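Local coordinates for thiamine-biosynthesis protein ThiS (Geobacter metallireducens GS-15, PDB 3CWI) that probably serves as a ubiquitin-like sulfur-carrier protein that delivers sulfur for building the thiazole ring of thiamine, at residues M1-V12 / T52-Y64. Sequence-based numbering, arbitrary orientation.
Sequences MNLTVNGKPSTV and TTVKDGDAVEFLY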
# COMPACT_ATOMS: atom_id res chain seq x y z
N MSE A 1 4.73 12.47 6.63
CA MSE A 1 5.26 12.14 5.27
C MSE A 1 4.13 12.22 4.25
O MSE A 1 2.97 11.99 4.58
CB MSE A 1 5.86 10.73 5.27
CG MSE A 1 4.86 9.62 5.57
SE MSE A 1 5.57 7.84 5.28
CE MSE A 1 5.18 7.64 3.40
N ASN A 2 4.49 12.54 3.01
CA ASN A 2 3.50 12.65 1.94
C ASN A 2 3.61 11.50 0.96
O ASN A 2 4.72 11.08 0.61
CB ASN A 2 3.68 13.95 1.16
CG ASN A 2 2.98 15.13 1.82
OD1 ASN A 2 2.94 16.22 1.26
ND2 ASN A 2 2.43 14.91 3.01
N LEU A 3 2.48 10.97 0.54
CA LEU A 3 2.49 9.89 -0.44
C LEU A 3 1.23 9.98 -1.27
O LEU A 3 0.31 10.73 -0.95
CB LEU A 3 2.58 8.52 0.24
CG LEU A 3 1.42 8.05 1.11
CD1 LEU A 3 1.55 6.55 1.37
CD2 LEU A 3 1.41 8.81 2.42
N THR A 4 1.21 9.22 -2.35
CA THR A 4 0.05 9.19 -3.23
C THR A 4 -0.61 7.84 -3.01
O THR A 4 0.06 6.81 -3.02
CB THR A 4 0.49 9.32 -4.70
OG1 THR A 4 1.30 10.51 -4.85
CG2 THR A 4 -0.72 9.43 -5.61
N VAL A 5 -1.92 7.85 -2.77
CA VAL A 5 -2.66 6.61 -2.55
C VAL A 5 -3.80 6.57 -3.56
O VAL A 5 -4.67 7.44 -3.55
CB VAL A 5 -3.23 6.54 -1.11
CG1 VAL A 5 -4.07 5.28 -0.93
CG2 VAL A 5 -2.09 6.54 -0.09
N ASN A 6 -3.77 5.57 -4.43
CA ASN A 6 -4.78 5.42 -5.48
C ASN A 6 -4.87 6.70 -6.30
O ASN A 6 -5.97 7.17 -6.64
CB ASN A 6 -6.15 5.08 -4.90
CG ASN A 6 -6.15 3.73 -4.21
OD1 ASN A 6 -5.52 2.78 -4.68
ND2 ASN A 6 -6.89 3.63 -3.11
N GLY A 7 -3.70 7.26 -6.60
CA GLY A 7 -3.62 8.47 -7.40
C GLY A 7 -3.88 9.79 -6.70
O GLY A 7 -3.71 10.85 -7.30
N LYS A 8 -4.30 9.74 -5.44
CA LYS A 8 -4.60 10.98 -4.73
C LYS A 8 -3.68 11.28 -3.56
O LYS A 8 -3.14 10.37 -2.92
CB LYS A 8 -6.05 10.94 -4.27
CG LYS A 8 -7.04 10.85 -5.43
CD LYS A 8 -7.01 12.11 -6.29
CE LYS A 8 -8.12 12.12 -7.33
NZ LYS A 8 -7.97 11.06 -8.36
N PRO A 9 -3.48 12.58 -3.27
CA PRO A 9 -2.62 13.02 -2.18
C PRO A 9 -3.03 12.43 -0.84
O PRO A 9 -4.22 12.32 -0.53
CB PRO A 9 -2.76 14.53 -2.20
CG PRO A 9 -3.02 14.81 -3.65
CD PRO A 9 -4.01 13.74 -4.00
N SER A 10 -2.03 12.06 -0.05
CA SER A 10 -2.29 11.48 1.26
C SER A 10 -1.16 11.92 2.18
O SER A 10 -0.07 12.27 1.73
CB SER A 10 -2.35 9.95 1.13
OG SER A 10 -2.32 9.31 2.40
N THR A 11 -1.44 11.91 3.48
CA THR A 11 -0.44 12.32 4.46
C THR A 11 -0.46 11.38 5.65
O THR A 11 -1.51 10.83 6.03
CB THR A 11 -0.72 13.76 4.95
OG1 THR A 11 -0.67 14.66 3.84
CG2 THR A 11 0.31 14.18 5.98
N VAL A 12 0.71 11.18 6.23
CA VAL A 12 0.85 10.34 7.41
C VAL A 12 1.70 11.13 8.38
O VAL A 12 2.91 11.29 8.17
CB VAL A 12 1.56 9.00 7.08
CG1 VAL A 12 1.64 8.14 8.33
CG2 VAL A 12 0.80 8.26 5.99
N THR A 52 8.91 -4.56 2.71
CA THR A 52 8.74 -3.49 1.75
C THR A 52 8.34 -2.21 2.47
O THR A 52 7.38 -2.18 3.25
CB THR A 52 7.67 -3.87 0.71
OG1 THR A 52 8.03 -5.13 0.12
CG2 THR A 52 7.59 -2.82 -0.39
N THR A 53 9.07 -1.13 2.19
CA THR A 53 8.80 0.13 2.86
C THR A 53 8.33 1.25 1.93
O THR A 53 8.81 1.40 0.81
CB THR A 53 10.05 0.61 3.60
OG1 THR A 53 10.65 -0.50 4.29
CG2 THR A 53 9.68 1.67 4.62
N VAL A 54 7.37 2.03 2.43
CA VAL A 54 6.82 3.15 1.70
C VAL A 54 7.37 4.41 2.33
O VAL A 54 7.27 4.60 3.54
CB VAL A 54 5.28 3.16 1.79
CG1 VAL A 54 4.73 4.30 0.94
CG2 VAL A 54 4.72 1.82 1.32
N LYS A 55 7.98 5.28 1.52
CA LYS A 55 8.56 6.51 2.03
C LYS A 55 7.91 7.75 1.42
O LYS A 55 7.06 7.64 0.53
CB LYS A 55 10.06 6.52 1.76
CG LYS A 55 10.78 5.29 2.30
CD LYS A 55 12.27 5.30 1.96
CE LYS A 55 12.97 4.05 2.48
NZ LYS A 55 14.42 4.06 2.18
N ASP A 56 8.30 8.92 1.90
CA ASP A 56 7.75 10.18 1.38
C ASP A 56 7.87 10.21 -0.14
O ASP A 56 8.93 9.90 -0.69
CB ASP A 56 8.51 11.37 1.98
CG ASP A 56 7.98 12.70 1.48
OD1 ASP A 56 6.94 13.18 1.99
OD2 ASP A 56 8.59 13.28 0.55
N GLY A 57 6.78 10.56 -0.81
CA GLY A 57 6.81 10.63 -2.26
C GLY A 57 6.46 9.36 -3.02
O GLY A 57 6.31 9.41 -4.23
N ASP A 58 6.34 8.23 -2.33
CA ASP A 58 6.00 6.97 -3.01
C ASP A 58 4.53 6.94 -3.42
O ASP A 58 3.70 7.64 -2.85
CB ASP A 58 6.31 5.77 -2.11
CG ASP A 58 7.80 5.44 -2.04
OD1 ASP A 58 8.56 5.93 -2.91
OD2 ASP A 58 8.21 4.68 -1.13
N ALA A 59 4.21 6.11 -4.42
CA ALA A 59 2.84 5.98 -4.92
C ALA A 59 2.34 4.56 -4.69
O ALA A 59 2.89 3.61 -5.23
CB ALA A 59 2.79 6.31 -6.40
N VAL A 60 1.30 4.43 -3.88
CA VAL A 60 0.75 3.11 -3.60
C VAL A 60 -0.65 2.99 -4.17
O VAL A 60 -1.43 3.95 -4.19
CB VAL A 60 0.73 2.84 -2.08
CG1 VAL A 60 2.15 2.92 -1.53
CG2 VAL A 60 -0.16 3.85 -1.37
N GLU A 61 -0.97 1.80 -4.66
CA GLU A 61 -2.29 1.55 -5.24
C GLU A 61 -2.88 0.26 -4.66
O GLU A 61 -2.18 -0.73 -4.48
CB GLU A 61 -2.18 1.40 -6.75
CG GLU A 61 -1.58 2.59 -7.46
CD GLU A 61 -1.23 2.27 -8.90
OE1 GLU A 61 -0.25 1.53 -9.13
OE2 GLU A 61 -1.95 2.75 -9.80
N PHE A 62 -4.17 0.30 -4.36
CA PHE A 62 -4.86 -0.85 -3.83
C PHE A 62 -5.86 -1.32 -4.88
O PHE A 62 -6.77 -0.59 -5.24
CB PHE A 62 -5.56 -0.49 -2.52
CG PHE A 62 -4.62 -0.02 -1.45
CD1 PHE A 62 -3.60 -0.84 -1.00
CD2 PHE A 62 -4.75 1.25 -0.90
CE1 PHE A 62 -2.70 -0.40 -0.04
CE2 PHE A 62 -3.85 1.70 0.07
CZ PHE A 62 -2.83 0.87 0.49
N LEU A 63 -5.66 -2.54 -5.37
CA LEU A 63 -6.53 -3.09 -6.40
C LEU A 63 -7.12 -4.43 -5.98
O LEU A 63 -6.52 -5.18 -5.21
CB LEU A 63 -5.74 -3.28 -7.71
CG LEU A 63 -4.75 -2.18 -8.15
CD1 LEU A 63 -4.08 -2.61 -9.44
CD2 LEU A 63 -5.47 -0.86 -8.32
N TYR A 64 -8.32 -4.73 -6.49
CA TYR A 64 -8.99 -5.98 -6.16
C TYR A 64 -9.37 -6.71 -7.44
O TYR A 64 -10.14 -6.20 -8.25
CB TYR A 64 -10.26 -5.74 -5.35
CG TYR A 64 -10.05 -5.00 -4.05
CD1 TYR A 64 -10.01 -3.60 -4.01
CD2 TYR A 64 -9.90 -5.70 -2.85
CE1 TYR A 64 -9.83 -2.92 -2.80
CE2 TYR A 64 -9.72 -5.03 -1.65
CZ TYR A 64 -9.68 -3.64 -1.63
OH TYR A 64 -9.51 -2.99 -0.44
O HOH W 1 3.94 10.79 -4.47
O HOH W 2 -1.02 6.10 -6.07
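V5 lays its CG2 methyl against CG2 of V60, 3.5 Å away, while its other methyl, CG1, anti to the backbone N (chi1 177°), reaches obliquely to CE2 of F62. Along the same face, CD1 of L3 meets CG1 of V54 at 3.9 Å, the two side chains crossing at about a right angle. M1, a selenomethionine bent at its last torsion (chi3 -87°), folds its CE methyl onto the K55 backbone, 3.4 Å from K55 C. Backbone hydrogen bonds from T4 N to D58 O, V60 N to T4 O and N6 N to V60 O make 2-5 and 59-63 parallel neighbours, their axes coming within 4.8 Å. Both ends of this pairing are extended. At the start, N2 N donates to D56 OD1 (2.7 Å) on the anti side of the carboxylate, somewhat out of its plane, and N2 O accepts from G57 N in the type II turn 55-58. At the far end the 5-8 type I' turn leads the chain away, and N6 substitutes a side-chain acceptor: its OD1 takes F62 N at 2.8 Å, nearly straight and in the carbonyl plane, with ND2 at the F62 ring edge and the amide 80° from the ring. This parallel pairing of 2-5, first strand of the N-terminal hairpin, with the last strand is characteristic of the ubiquitin-like beta-grasp fold; strand 36-39 flanks 59-63 on its other side, and helix 20-26 packs L23 on V54 and L24 on F62.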